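Local coordinates for protein aminotransferase (Neisseria meningitidis Z2491, PDB 3JTX) that probably transfers amino groups between an amino acid and a keto acid with pyridoxal phosphate, as a class I/II aminotransferase, at residues A[159-162]-A[163-167]; A[106-109]-A[110-114]; A[130-133]-A[134-138]; A[3-6]-A[7-11]; A[352-356]-A[357-361]. All coordinates share one frame; numbering follows the deposited sequence. Where two conformers were deposited one is given.

In the fold
All five contacts are local and lie in series along the chain; none nests in or crosses another. Contact 4 ends the N-terminal helix 2-8. Contact 2 ends helix 100-111, and contact 3 lies in helix 131-139 between strands 122-127 and 143-148. Contact 1 caps helix 163-167 ahead of strand 169-175. Contact 5 is the turn after strand 354-355, an outer strand of the small antiparallel sheet. Contact 3 touches three of the others. Ala136 O takes a probable hydrogen bond from Gln109 of contact 2. Leu138 meets Leu5 and Leu9 of contact 4. Glu134 forms a salt bridge with Arg361 of contact 5. Contact 1 stands apart, its nearest atoms about 10 Å from contacts 3 and 5.

Contact 1 of 5, residues A[159-162]-A[163-167]; sequences RSIS and EEVWK
Ile161 lays its CG2 methyl over one face of the Trp166 indole. This is a CH-pi contact: CG2 lies 3.6 Å from the centroid of the five-membered ring of Trp166, 13° off the ring normal. The branch is placed by chi1 of -52°, which sets CG2 opposite the backbone N. The same methyl meets Val165 CG1 at 3.6 Å, so it bridges two residues of the first helical turn. Ile161 CB packs against CE2 of the indole, also at 3.6 Å. The two side chains cross at about a right angle.

Ser162 is the N-cap of helix 163-167. Its OG accepts a weak capping bond from Val165 N at 3.4 Å. Its carbonyl does more: Trp166 N donates to Ser162 O over 2.9 Å, nearly straight at 171° and in the carbonyl plane. This bond closes the first turn of the helix. Glu163 and Glu164 lie on the exposed side, and Glu164 forms a salt bridge with Arg168.

The buried side faces the large sheet. Val165 touches Ala122 and Trp166 touches Val124, both of strand 122-127. Trp166 also stacks with Tyr200 and packs on Leu196 of helix 187-200.

Contact 2 of 5, residues A[106-109]-A[110-114]; sequences SFVQ and TVLNP
Phe107 and Val111 pack one turn apart at the C-terminal end of helix 100-111, in the large domain of the aminotransferase fold. Val111 CG2 sits over a face of the Phe107 ring in a CH-pi contact, 4.0 Å from the centroid and 29° off the ring normal. Its closest ring atom is Phe107 CE2, at 3.6 Å. On the next pair, Val108 and Leu112 lie side by side and point the same way. Val108 CG1 meets Leu112 CD1 at 3.7 Å. This apolar side is buried against the central sheet: Phe107 reaches Leu171 and Leu238 and meets Phe267 edge-to-face, while Val108 and Leu112 both touch Ile123. The neighbouring subunit also covers part of it, where its Met2 packs on Thr110 and Val111.

Gln109 lies on the more open side, yet its amide is held. Its chain bends at chi2 (-43°), and NE2 donates to Phe105 O and to Ala136 O of helix 131-139.

The last turn is held by polar bonds as well. Leu112 is the first residue to leave helical geometry, but its N still donates to Val108 O over 3.1 Å. Thr110 N donates to Ser106 O at 3.2 Å. Phe107 O has two donors: Val111 N at 3.2 Å, and Thr110 OG1 at 2.7 Å on a lone pair of that carbonyl.

Contact 3 of 5, residues A[130-133]-A[134-138]; sequences YQIY and EGATL
Residues 131-138 form most of the helix that follows strand 122-127, with Gly135 N donating to Gln131 O over 3.1 Å and Ala136 N to Ile132 O over 2.8 Å. The first of these bonds is nearly straight, at 175°. The helix is the crossover of a beta-alpha-beta unit between the parallel strands 122-127 and 143-148.

Thr137 adds a side-chain bond to this pattern. Its OG1 lies beside its own backbone N (chi1 -60°) and donates to Tyr133 O at 2.8 Å. Thr137 N gives the same oxygen only a weak bond. One residue thus holds this carbonyl with both its hydroxyl and its N-H. Tyr130 CB lies over one face of the Tyr133 ring, offset toward the rim. In turn, Tyr133 CE1 meets the edge of the Tyr130 ring, in its plane. Tyr133 stacks with Phe173 and bonds through its hydroxyl to Asp207.

Gln131 NE2 bonds to a MES molecule, probably from the crystallisation liquor, which may mark a pocket, and its OE1 accepts from Arg101.

Glu134 runs extended beyond CG, and its two carboxylate oxygens have separate partners. OE2 pairs with Arg361. A water donates to Glu134 OE1 at 2.9 Å and to Gln131 O, also at 2.9 Å, and so ties this carboxylate to the first turn.

Contact 4 of 5, residues A[3-6]-A[7-11]; sequences NTLL and KQLKP
Leu5 and Leu9 meet one turn apart where helix 2-8, the N-terminal helix, runs out. Leu5 CG lies 3.9 Å from Leu9 CD1. Leu5 CD1 also passes Gln8 OE1, a plain packing contact.

The helical donors are paired in sequence. Lys7 N donates to Asn3 O over 3.0 Å. Gln8 N makes two weak bonds, one to Thr4 O and one to Leu5 O. Leu9 N closes the last turn on Leu5 O at 2.9 Å, with a good angle of 157°. Leu5 O therefore accepts twice, once well and once weakly. Thr4 OG1 is hydrogen-bonded to Gly1 O. Lys7 CG lies 3.3 Å from Asn3 O, the acceptor of its own backbone N.

Leu5 and Leu6 rest on Leu139 of helix 131-139, and Leu9 packs on Glu134. Asn3 and Leu6 touch Asn266 of the second subunit, and Leu9 touches Tyr273 there, so the helix end lies at the dimer interface. Lys7 and Gln8 are on the exposed side.

Leu9 is the first residue to leave helical geometry. A water spans the break: it donates to Leu6 O at 2.6 Å and to Leu9 O at 2.7 Å.

Contact 5 of 5, residues A[352-356]-A[357-361]; sequences QVLPG and RFLAR
Pro355 lies alongside Phe358, both pointing the same way, with its CB over one face of the phenyl, offset toward the rim. Pro355 CB is 4.1 Å from the Phe358 ring centroid and 18° off its normal, a CH-pi contact. Pro355 CG comes within 3.8 Å of Phe358 CE2.

Leu354 approaches the same phenyl differently. Its CD1 is at the edge, near the ring plane, 4.2 Å from Phe358 CD2. The other branch turns to Leu359, where the two CD2 methyls of Leu354 and Leu359 meet at 3.6 Å. With CG opposite the backbone N (chi1 -165°), Leu354 can reach both residues.

The 3-10 turn that brings these groups together is held by two bonds. Phe358 N donates to Pro355 O over 3.0 Å, and Leu359 N to Gly356 O over 3.0 Å. Both donors stand well above the carbonyl planes. Arg357 forms a salt bridge with Asp338.

Strand 354-355, an outer strand of the small antiparallel sheet, pairs with strand 372-376 by backbone hydrogen bonds between Leu354 and Arg374; Gly356 bonds to Tyr372 in the same way. Pro355 also packs on Ala342 of helix 338-349 and Leu17 of helix 13-20, and Phe358 on Ala20 of that second helix.

Contact 1 of 5, residues A[159-162]-A[163-167]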
loop_
_atom_site.group_PDB
_atom_site.type_symbol
_atom_site.label_atom_id
_atom_site.label_comp_id
_atom_site.label_asym_id
_atom_site.label_seq_id
_atom_site.Cartn_x
_atom_site.Cartn_y
_atom_site.Cartn_z
ATOM N N ARG A 159 20.237 -27.575 4.081
ATOM C CA ARG A 159 20.215 -28.995 3.735
ATOM C C ARG A 159 19.053 -29.731 4.404
ATOM O O ARG A 159 18.726 -30.842 4.008
ATOM C CB ARG A 159 21.560 -29.670 4.042
ATOM C CG ARG A 159 21.767 -30.065 5.495
ATOM C CD ARG A 159 23.195 -30.548 5.754
ATOM N NE ARG A 159 23.453 -30.667 7.190
ATOM C CZ ARG A 159 23.772 -29.658 8.004
ATOM N NH1 ARG A 159 23.895 -28.421 7.543
ATOM N NH2 ARG A 159 23.980 -29.894 9.296
ATOM N N SER A 160 18.427 -29.104 5.397
ATOM C CA SER A 160 17.189 -29.622 5.982
ATOM C C SER A 160 15.986 -29.506 5.036
ATOM O O SER A 160 14.932 -30.082 5.309
ATOM C CB SER A 160 16.871 -28.873 7.275
ATOM O OG SER A 160 16.772 -27.474 7.046
ATOM N N ILE A 161 16.123 -28.757 3.943
ATOM C CA ILE A 161 15.069 -28.687 2.940
ATOM C C ILE A 161 15.324 -29.819 1.938
ATOM O O ILE A 161 16.419 -29.934 1.408
ATOM C CB ILE A 161 15.046 -27.316 2.212
ATOM C CG1 ILE A 161 14.996 -26.142 3.206
ATOM C CG2 ILE A 161 13.883 -27.258 1.223
ATOM C CD1 ILE A 161 13.742 -26.052 4.004
ATOM N N SER A 162 14.320 -30.656 1.698
ATOM C CA SER A 162 14.465 -31.790 0.780
ATOM C C SER A 162 14.495 -31.359 -0.688
ATOM O O SER A 162 14.072 -30.252 -1.026
ATOM C CB SER A 162 13.326 -32.779 1.000
ATOM O OG SER A 162 12.087 -32.209 0.636
ATOM N N GLU A 163 14.989 -32.242 -1.555
ATOM C CA GLU A 163 15.031 -31.990 -2.999
ATOM C C GLU A 163 13.626 -31.795 -3.541
ATOM O O GLU A 163 13.405 -30.966 -4.414
ATOM C CB GLU A 163 15.694 -33.150 -3.767
ATOM C CG GLU A 163 17.157 -33.402 -3.425
ATOM C CD GLU A 163 17.687 -34.714 -4.002
ATOM O OE1 GLU A 163 17.549 -34.931 -5.233
ATOM O OE2 GLU A 163 18.235 -35.532 -3.220
ATOM N N GLU A 164 12.682 -32.577 -3.023
ATOM C CA GLU A 164 11.281 -32.477 -3.416
ATOM C C GLU A 164 10.731 -31.063 -3.195
ATOM O O GLU A 164 10.072 -30.492 -4.071
ATOM C CB GLU A 164 10.440 -33.499 -2.630
ATOM C CG GLU A 164 9.030 -33.733 -3.195
ATOM C CD GLU A 164 7.987 -32.676 -2.765
ATOM O OE1 GLU A 164 8.082 -32.120 -1.643
ATOM O OE2 GLU A 164 7.051 -32.415 -3.566
ATOM N N VAL A 165 11.006 -30.495 -2.032
ATOM C CA VAL A 165 10.613 -29.110 -1.765
ATOM C C VAL A 165 11.394 -28.146 -2.656
ATOM O O VAL A 165 10.800 -27.263 -3.264
ATOM C CB VAL A 165 10.835 -28.740 -0.299
ATOM C CG1 VAL A 165 10.553 -27.244 -0.061
ATOM C CG2 VAL A 165 9.959 -29.623 0.599
ATOM N N TRP A 166 12.720 -28.302 -2.733
ATOM C CA TRP A 166 13.523 -27.387 -3.567
ATOM C C TRP A 166 12.988 -27.304 -4.989
ATOM O O TRP A 166 12.922 -26.223 -5.557
ATOM C CB TRP A 166 15.013 -27.756 -3.601
ATOM C CG TRP A 166 15.778 -27.337 -2.403
ATOM C CD1 TRP A 166 16.448 -28.151 -1.537
ATOM C CD2 TRP A 166 15.943 -25.998 -1.907
ATOM N NE1 TRP A 166 17.012 -27.402 -0.529
ATOM C CE2 TRP A 166 16.725 -26.077 -0.738
ATOM C CE3 TRP A 166 15.515 -24.742 -2.346
ATOM C CZ2 TRP A 166 17.076 -24.949 0.006
ATOM C CZ3 TRP A 166 15.855 -23.620 -1.607
ATOM C CH2 TRP A 166 16.626 -23.731 -0.440
ATOM N N LYS A 167 12.582 -28.442 -5.555
ATOM C CA LYS A 167 12.085 -28.454 -6.927
ATOM C C LYS A 167 10.813 -27.622 -7.124
ATOM O O LYS A 167 10.551 -27.185 -8.238
ATOM C CB LYS A 167 11.869 -29.881 -7.410
ATOM C CG LYS A 167 13.163 -30.639 -7.676
ATOM C CD LYS A 167 12.889 -32.101 -8.031
ATOM C CE LYS A 167 14.161 -32.809 -8.488
ATOM N NZ LYS A 167 13.907 -34.206 -8.937
#

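Contact 2 of 5, residues A[106-109]-A[110-114]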
loop_
_atom_site.group_PDB
_atom_site.type_symbol
_atom_site.label_atom_id
_atom_site.label_comp_id
_atom_site.label_asym_id
_atom_site.label_seq_id
_atom_site.Cartn_x
_atom_site.Cartn_y
_atom_site.Cartn_z
ATOM N N SER A 106 3.436 -7.866 -1.393
ATOM C CA SER A 106 2.960 -7.835 -2.769
ATOM C C SER A 106 3.873 -8.614 -3.721
ATOM O O SER A 106 3.380 -9.315 -4.611
ATOM C CB SER A 106 2.760 -6.398 -3.260
ATOM O OG SER A 106 3.940 -5.640 -3.157
ATOM N N PHE A 107 5.189 -8.535 -3.535
ATOM C CA PHE A 107 6.071 -9.290 -4.405
ATOM C C PHE A 107 5.790 -10.794 -4.314
ATOM O O PHE A 107 5.673 -11.481 -5.325
ATOM C CB PHE A 107 7.559 -8.991 -4.171
ATOM C CG PHE A 107 8.426 -9.618 -5.215
ATOM C CD1 PHE A 107 8.414 -9.127 -6.518
ATOM C CD2 PHE A 107 9.179 -10.749 -4.937
ATOM C CE1 PHE A 107 9.142 -9.736 -7.526
ATOM C CE2 PHE A 107 9.927 -11.366 -5.948
ATOM C CZ PHE A 107 9.910 -10.867 -7.228
ATOM N N VAL A 108 5.632 -11.287 -3.097
ATOM C CA VAL A 108 5.290 -12.693 -2.874
ATOM C C VAL A 108 3.980 -13.072 -3.582
ATOM O O VAL A 108 3.910 -14.119 -4.263
ATOM C CB VAL A 108 5.231 -13.010 -1.367
ATOM C CG1 VAL A 108 4.609 -14.400 -1.107
ATOM C CG2 VAL A 108 6.631 -12.911 -0.782
ATOM N N GLN A 109 2.959 -12.219 -3.481
ATOM C CA GLN A 109 1.686 -12.538 -4.155
ATOM C C GLN A 109 1.895 -12.761 -5.663
ATOM O O GLN A 109 1.314 -13.699 -6.227
ATOM C CB GLN A 109 0.604 -11.466 -3.942
ATOM C CG GLN A 109 0.286 -11.114 -2.504
ATOM C CD GLN A 109 0.190 -12.316 -1.582
ATOM O OE1 GLN A 109 -0.744 -13.124 -1.685
ATOM N NE2 GLN A 109 1.158 -12.447 -0.666
ATOM N N THR A 110 2.726 -11.935 -6.298
ATOM C CA THR A 110 3.000 -12.065 -7.735
ATOM C C THR A 110 3.794 -13.333 -8.095
ATOM O O THR A 110 3.684 -13.857 -9.210
ATOM C CB THR A 110 3.789 -10.861 -8.293
ATOM O OG1 THR A 110 5.168 -10.955 -7.900
ATOM C CG2 THR A 110 3.207 -9.522 -7.808
ATOM N N VAL A 111 4.605 -13.822 -7.169
ATOM C CA VAL A 111 5.400 -15.017 -7.413
ATOM C C VAL A 111 4.573 -16.306 -7.272
ATOM O O VAL A 111 4.835 -17.292 -7.965
ATOM C CB VAL A 111 6.642 -15.021 -6.495
ATOM C CG1 VAL A 111 7.362 -16.359 -6.563
ATOM C CG2 VAL A 111 7.569 -13.847 -6.896
ATOM N N LEU A 112 3.571 -16.294 -6.398
ATOM C CA LEU A 112 2.739 -17.460 -6.141
ATOM C C LEU A 112 1.499 -17.425 -7.061
ATOM O O LEU A 112 0.807 -16.416 -7.153
ATOM C CB LEU A 112 2.373 -17.510 -4.650
ATOM C CG LEU A 112 3.572 -17.588 -3.684
ATOM C CD1 LEU A 112 3.127 -17.541 -2.238
ATOM C CD2 LEU A 112 4.419 -18.861 -3.927
ATOM N N ASN A 113 1.267 -18.514 -7.790
ATOM C CA ASN A 113 0.169 -18.591 -8.785
ATOM C C ASN A 113 -0.347 -20.029 -8.878
ATOM O O ASN A 113 -0.386 -20.604 -9.973
ATOM C CB ASN A 113 0.652 -18.124 -10.168
ATOM N N PRO A 114 -0.768 -20.603 -7.730
ATOM C CA PRO A 114 -0.858 -22.068 -7.542
ATOM C C PRO A 114 -1.617 -22.845 -8.634
ATOM O O PRO A 114 -2.805 -22.614 -8.852
ATOM C CB PRO A 114 -1.547 -22.212 -6.170
ATOM C CG PRO A 114 -1.317 -20.894 -5.467
ATOM C CD PRO A 114 -1.298 -19.863 -6.563
#

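Contact 3 of 5, residues A[130-133]-A[134-138]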
loop_
_atom_site.group_PDB
_atom_site.type_symbol
_atom_site.label_atom_id
_atom_site.label_comp_id
_atom_site.label_asym_id
_atom_site.label_seq_id
_atom_site.Cartn_x
_atom_site.Cartn_y
_atom_site.Cartn_z
ATOM N N TYR A 130 10.668 -13.714 10.334
ATOM C CA TYR A 130 9.915 -12.467 10.449
ATOM C C TYR A 130 8.512 -12.739 9.951
ATOM O O TYR A 130 8.322 -13.294 8.863
ATOM C CB TYR A 130 10.583 -11.356 9.627
ATOM C CG TYR A 130 9.912 -9.996 9.646
ATOM C CD1 TYR A 130 9.718 -9.294 10.832
ATOM C CD2 TYR A 130 9.536 -9.375 8.455
ATOM C CE1 TYR A 130 9.139 -8.007 10.825
ATOM C CE2 TYR A 130 8.953 -8.092 8.441
ATOM C CZ TYR A 130 8.751 -7.421 9.617
ATOM O OH TYR A 130 8.161 -6.157 9.578
ATOM N N GLN A 131 7.544 -12.348 10.779
ATOM C CA GLN A 131 6.092 -12.541 10.570
ATOM C C GLN A 131 5.603 -12.470 9.121
ATOM O O GLN A 131 4.880 -13.370 8.658
ATOM C CB GLN A 131 5.323 -11.487 11.426
ATOM C CG GLN A 131 5.707 -9.951 11.095
ATOM C CD GLN A 131 5.945 -9.046 12.340
ATOM O OE1 GLN A 131 5.534 -7.869 12.377
ATOM N NE2 GLN A 131 6.602 -9.592 13.343
ATOM N N ILE A 132 6.005 -11.419 8.397
ATOM C CA ILE A 132 5.528 -11.166 7.033
ATOM C C ILE A 132 5.870 -12.326 6.098
ATOM O O ILE A 132 5.092 -12.664 5.230
ATOM C CB ILE A 132 6.109 -9.837 6.447
ATOM C CG1 ILE A 132 5.486 -8.622 7.136
ATOM C CG2 ILE A 132 5.873 -9.753 4.943
ATOM C CD1 ILE A 132 3.985 -8.564 7.033
ATOM N N TYR A 133 7.036 -12.962 6.299
ATOM C CA TYR A 133 7.436 -14.067 5.409
ATOM C C TYR A 133 6.379 -15.181 5.429
ATOM O O TYR A 133 6.000 -15.719 4.382
ATOM C CB TYR A 133 8.820 -14.657 5.748
ATOM C CG TYR A 133 9.944 -13.660 5.924
ATOM C CD1 TYR A 133 9.883 -12.369 5.378
ATOM C CD2 TYR A 133 11.085 -14.004 6.647
ATOM C CE1 TYR A 133 10.914 -11.453 5.581
ATOM C CE2 TYR A 133 12.125 -13.096 6.823
ATOM C CZ TYR A 133 12.027 -11.833 6.301
ATOM O OH TYR A 133 13.035 -10.944 6.540
ATOM N N GLU A 134 5.906 -15.513 6.623
ATOM C CA GLU A 134 4.899 -16.555 6.790
ATOM C C GLU A 134 3.538 -16.109 6.259
ATOM O O GLU A 134 2.902 -16.812 5.484
ATOM C CB GLU A 134 4.771 -16.919 8.263
ATOM C CG GLU A 134 3.693 -17.959 8.520
ATOM C CD GLU A 134 3.366 -18.123 10.000
ATOM O OE1 GLU A 134 3.253 -17.112 10.744
ATOM O OE2 GLU A 134 3.194 -19.281 10.397
ATOM N N GLY A 135 3.084 -14.934 6.686
ATOM C CA GLY A 135 1.780 -14.442 6.258
ATOM C C GLY A 135 1.662 -14.279 4.755
ATOM O O GLY A 135 0.655 -14.658 4.159
ATOM N N ALA A 136 2.687 -13.697 4.142
ATOM C CA ALA A 136 2.670 -13.410 2.707
ATOM C C ALA A 136 2.567 -14.704 1.913
ATOM O O ALA A 136 1.786 -14.810 0.964
ATOM C CB ALA A 136 3.943 -12.616 2.306
ATOM N N THR A 137 3.358 -15.698 2.322
ATOM C CA THR A 137 3.370 -16.995 1.677
ATOM C C THR A 137 2.014 -17.680 1.784
ATOM O O THR A 137 1.446 -18.072 0.766
ATOM C CB THR A 137 4.485 -17.884 2.269
ATOM O OG1 THR A 137 5.756 -17.238 2.054
ATOM C CG2 THR A 137 4.462 -19.295 1.628
ATOM N N LEU A 138 1.479 -17.776 3.003
ATOM C CA LEU A 138 0.216 -18.498 3.236
ATOM C C LEU A 138 -0.967 -17.781 2.580
ATOM O O LEU A 138 -1.786 -18.414 1.907
ATOM C CB LEU A 138 -0.012 -18.738 4.739
ATOM C CG LEU A 138 0.983 -19.715 5.400
ATOM C CD1 LEU A 138 0.712 -19.907 6.894
ATOM C CD2 LEU A 138 1.018 -21.082 4.688
HETATM O O HOH W 1 2.825 -14.227 10.480
#

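Contact 4 of 5, residues A[3-6]-A[7-11]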
loop_
_atom_site.group_PDB
_atom_site.type_symbol
_atom_site.label_atom_id
_atom_site.label_comp_id
_atom_site.label_asym_id
_atom_site.label_seq_id
_atom_site.Cartn_x
_atom_site.Cartn_y
_atom_site.Cartn_z
ATOM N N ASN A 3 -10.604 -16.444 5.656
ATOM C CA ASN A 3 -10.932 -15.986 7.003
ATOM C C ASN A 3 -10.378 -16.824 8.155
ATOM O O ASN A 3 -9.889 -16.260 9.137
ATOM C CB ASN A 3 -12.437 -15.777 7.129
ATOM C CG ASN A 3 -12.894 -14.551 6.348
ATOM O OD1 ASN A 3 -12.064 -13.713 5.971
ATOM N ND2 ASN A 3 -14.193 -14.442 6.097
ATOM N N THR A 4 -10.411 -18.150 8.033
ATOM C CA THR A 4 -9.851 -18.990 9.098
ATOM C C THR A 4 -8.324 -18.802 9.196
ATOM O O THR A 4 -7.777 -18.765 10.289
ATOM C CB THR A 4 -10.250 -20.475 8.960
ATOM O OG1 THR A 4 -9.858 -20.969 7.674
ATOM C CG2 THR A 4 -11.777 -20.638 9.134
ATOM N N LEU A 5 -7.658 -18.654 8.054
ATOM C CA LEU A 5 -6.214 -18.381 8.028
ATOM C C LEU A 5 -5.894 -17.042 8.706
ATOM O O LEU A 5 -4.985 -16.945 9.536
ATOM C CB LEU A 5 -5.696 -18.381 6.579
ATOM C CG LEU A 5 -4.223 -17.985 6.382
ATOM C CD1 LEU A 5 -3.306 -18.912 7.170
ATOM C CD2 LEU A 5 -3.852 -17.973 4.891
ATOM N N LEU A 6 -6.665 -16.010 8.362
ATOM C CA LEU A 6 -6.480 -14.684 8.957
ATOM C C LEU A 6 -6.697 -14.711 10.479
ATOM O O LEU A 6 -6.015 -13.999 11.212
ATOM C CB LEU A 6 -7.437 -13.675 8.308
ATOM C CG LEU A 6 -7.049 -13.283 6.875
ATOM C CD1 LEU A 6 -8.173 -12.510 6.167
ATOM C CD2 LEU A 6 -5.740 -12.483 6.891
ATOM N N LYS A 7 -7.641 -15.534 10.945
ATOM C CA LYS A 7 -7.886 -15.678 12.386
ATOM C C LYS A 7 -6.691 -16.350 13.065
ATOM O O LYS A 7 -6.388 -16.071 14.216
ATOM C CB LYS A 7 -9.168 -16.484 12.660
ATOM C CG LYS A 7 -10.448 -15.711 12.354
ATOM C CD LYS A 7 -11.724 -16.545 12.520
ATOM C CE LYS A 7 -12.303 -16.495 13.938
ATOM N NZ LYS A 7 -13.770 -16.941 13.973
ATOM N N GLN A 8 -6.033 -17.237 12.333
ATOM C CA GLN A 8 -4.933 -18.025 12.860
ATOM C C GLN A 8 -3.626 -17.240 12.953
ATOM O O GLN A 8 -2.905 -17.334 13.944
ATOM C CB GLN A 8 -4.753 -19.246 11.980
ATOM C CG GLN A 8 -3.742 -20.240 12.485
ATOM C CD GLN A 8 -2.534 -20.322 11.582
ATOM O OE1 GLN A 8 -2.610 -20.811 10.426
ATOM N NE2 GLN A 8 -1.408 -19.857 12.097
ATOM N N LEU A 9 -3.332 -16.469 11.923
ATOM C CA LEU A 9 -2.069 -15.726 11.855
ATOM C C LEU A 9 -1.917 -14.670 12.973
ATOM O O LEU A 9 -2.878 -13.954 13.305
ATOM C CB LEU A 9 -1.927 -15.097 10.461
ATOM C CG LEU A 9 -1.720 -16.088 9.301
ATOM C CD1 LEU A 9 -1.874 -15.358 7.980
ATOM C CD2 LEU A 9 -0.354 -16.795 9.373
ATOM N N LYS A 10 -0.713 -14.614 13.558
ATOM C CA LYS A 10 -0.369 -13.658 14.625
ATOM C C LYS A 10 0.714 -12.726 14.092
ATOM O O LYS A 10 1.906 -13.082 14.113
ATOM C CB LYS A 10 0.139 -14.374 15.876
ATOM C CG LYS A 10 -0.888 -15.272 16.567
ATOM C CD LYS A 10 -2.138 -14.497 16.960
ATOM C CE LYS A 10 -3.094 -15.335 17.810
ATOM N NZ LYS A 10 -2.477 -15.765 19.101
ATOM N N PRO A 11 0.309 -11.544 13.573
ATOM C CA PRO A 11 1.295 -10.668 12.906
ATOM C C PRO A 11 2.298 -9.996 13.843
ATOM O O PRO A 11 3.332 -9.534 13.370
ATOM C CB PRO A 11 0.417 -9.604 12.222
ATOM C CG PRO A 11 -0.832 -9.560 13.057
ATOM C CD PRO A 11 -1.058 -10.997 13.484
HETATM O O HOH W 2 -4.053 -12.263 11.508
#

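Contact 5 of 5, residues A[352-356]-A[357-361]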
loop_
_atom_site.group_PDB
_atom_site.type_symbol
_atom_site.label_atom_id
_atom_site.label_comp_id
_atom_site.label_asym_id
_atom_site.label_seq_id
_atom_site.Cartn_x
_atom_site.Cartn_y
_atom_site.Cartn_z
ATOM N N GLN A 352 10.597 -6.479 30.181
ATOM C CA GLN A 352 9.941 -7.211 29.106
ATOM C C GLN A 352 10.953 -7.648 28.015
ATOM O O GLN A 352 11.523 -6.809 27.292
ATOM C CB GLN A 352 8.842 -6.343 28.482
ATOM C CG GLN A 352 7.744 -5.887 29.453
ATOM C CD GLN A 352 6.830 -4.821 28.844
ATOM O OE1 GLN A 352 7.234 -3.679 28.644
ATOM N NE2 GLN A 352 5.601 -5.203 28.543
ATOM N N VAL A 353 11.178 -8.956 27.919
ATOM C CA VAL A 353 11.939 -9.550 26.807
ATOM C C VAL A 353 11.059 -10.558 26.080
ATOM O O VAL A 353 10.060 -11.011 26.624
ATOM C CB VAL A 353 13.261 -10.217 27.272
ATOM C CG1 VAL A 353 14.123 -9.205 28.023
ATOM C CG2 VAL A 353 13.005 -11.465 28.130
ATOM N N LEU A 354 11.423 -10.908 24.849
ATOM C CA LEU A 354 10.574 -11.776 24.010
ATOM C C LEU A 354 11.075 -13.228 23.996
ATOM O O LEU A 354 12.181 -13.489 23.492
ATOM C CB LEU A 354 10.540 -11.240 22.580
ATOM C CG LEU A 354 9.426 -11.809 21.686
ATOM C CD1 LEU A 354 8.040 -11.462 22.240
ATOM C CD2 LEU A 354 9.559 -11.305 20.259
ATOM N N PRO A 355 10.275 -14.183 24.536
ATOM C CA PRO A 355 10.636 -15.584 24.404
ATOM C C PRO A 355 10.891 -15.959 22.941
ATOM O O PRO A 355 10.057 -15.692 22.058
ATOM C CB PRO A 355 9.406 -16.309 24.970
ATOM C CG PRO A 355 8.885 -15.365 25.978
ATOM C CD PRO A 355 9.049 -14.028 25.336
ATOM N N GLY A 356 12.055 -16.536 22.676
ATOM C CA GLY A 356 12.459 -16.832 21.297
ATOM C C GLY A 356 11.510 -17.770 20.580
ATOM O O GLY A 356 11.360 -17.702 19.355
ATOM N N ARG A 357 10.859 -18.652 21.326
ATOM C CA ARG A 357 9.899 -19.594 20.734
ATOM C C ARG A 357 8.773 -18.862 19.993
ATOM O O ARG A 357 8.184 -19.398 19.042
ATOM C CB ARG A 357 9.347 -20.556 21.803
ATOM C CG ARG A 357 8.377 -19.922 22.788
ATOM C CD ARG A 357 8.060 -20.870 23.937
ATOM N NE ARG A 357 9.260 -21.174 24.708
ATOM C CZ ARG A 357 9.337 -22.095 25.663
ATOM N NH1 ARG A 357 8.276 -22.826 25.990
ATOM N NH2 ARG A 357 10.478 -22.277 26.314
ATOM N N PHE A 358 8.506 -17.620 20.388
ATOM C CA PHE A 358 7.456 -16.837 19.738
ATOM C C PHE A 358 7.813 -16.331 18.344
ATOM O O PHE A 358 6.924 -15.846 17.621
ATOM C CB PHE A 358 7.031 -15.657 20.631
ATOM C CG PHE A 358 6.348 -16.061 21.936
ATOM C CD1 PHE A 358 5.835 -17.337 22.138
ATOM C CD2 PHE A 358 6.196 -15.131 22.951
ATOM C CE1 PHE A 358 5.194 -17.677 23.344
ATOM C CE2 PHE A 358 5.558 -15.465 24.160
ATOM C CZ PHE A 358 5.064 -16.730 24.352
ATOM N N LEU A 359 9.094 -16.411 17.971
ATOM C CA LEU A 359 9.575 -15.961 16.658
ATOM C C LEU A 359 9.874 -17.124 15.710
ATOM O O LEU A 359 10.426 -16.920 14.615
ATOM C CB LEU A 359 10.862 -15.119 16.827
ATOM C CG LEU A 359 10.730 -13.854 17.678
ATOM C CD1 LEU A 359 12.085 -13.153 17.851
ATOM C CD2 LEU A 359 9.727 -12.931 17.014
ATOM N N ALA A 360 9.530 -18.343 16.136
ATOM C CA ALA A 360 9.919 -19.538 15.410
ATOM C C ALA A 360 8.787 -20.557 15.319
ATOM O O ALA A 360 7.846 -20.548 16.121
ATOM C CB ALA A 360 11.122 -20.166 16.078
ATOM N N ARG A 361 8.894 -21.422 14.314
ATOM C CA ARG A 361 8.082 -22.619 14.227
ATOM C C ARG A 361 8.888 -23.883 14.553
ATOM O O ARG A 361 10.078 -23.975 14.301
ATOM C CB ARG A 361 7.455 -22.763 12.839
ATOM C CG ARG A 361 6.199 -23.604 12.933
ATOM C CD ARG A 361 5.565 -23.877 11.665
ATOM N NE ARG A 361 4.818 -22.750 11.110
ATOM C CZ ARG A 361 4.138 -22.849 9.975
ATOM N NH1 ARG A 361 4.126 -24.011 9.324
ATOM N NH2 ARG A 361 3.484 -21.809 9.483
#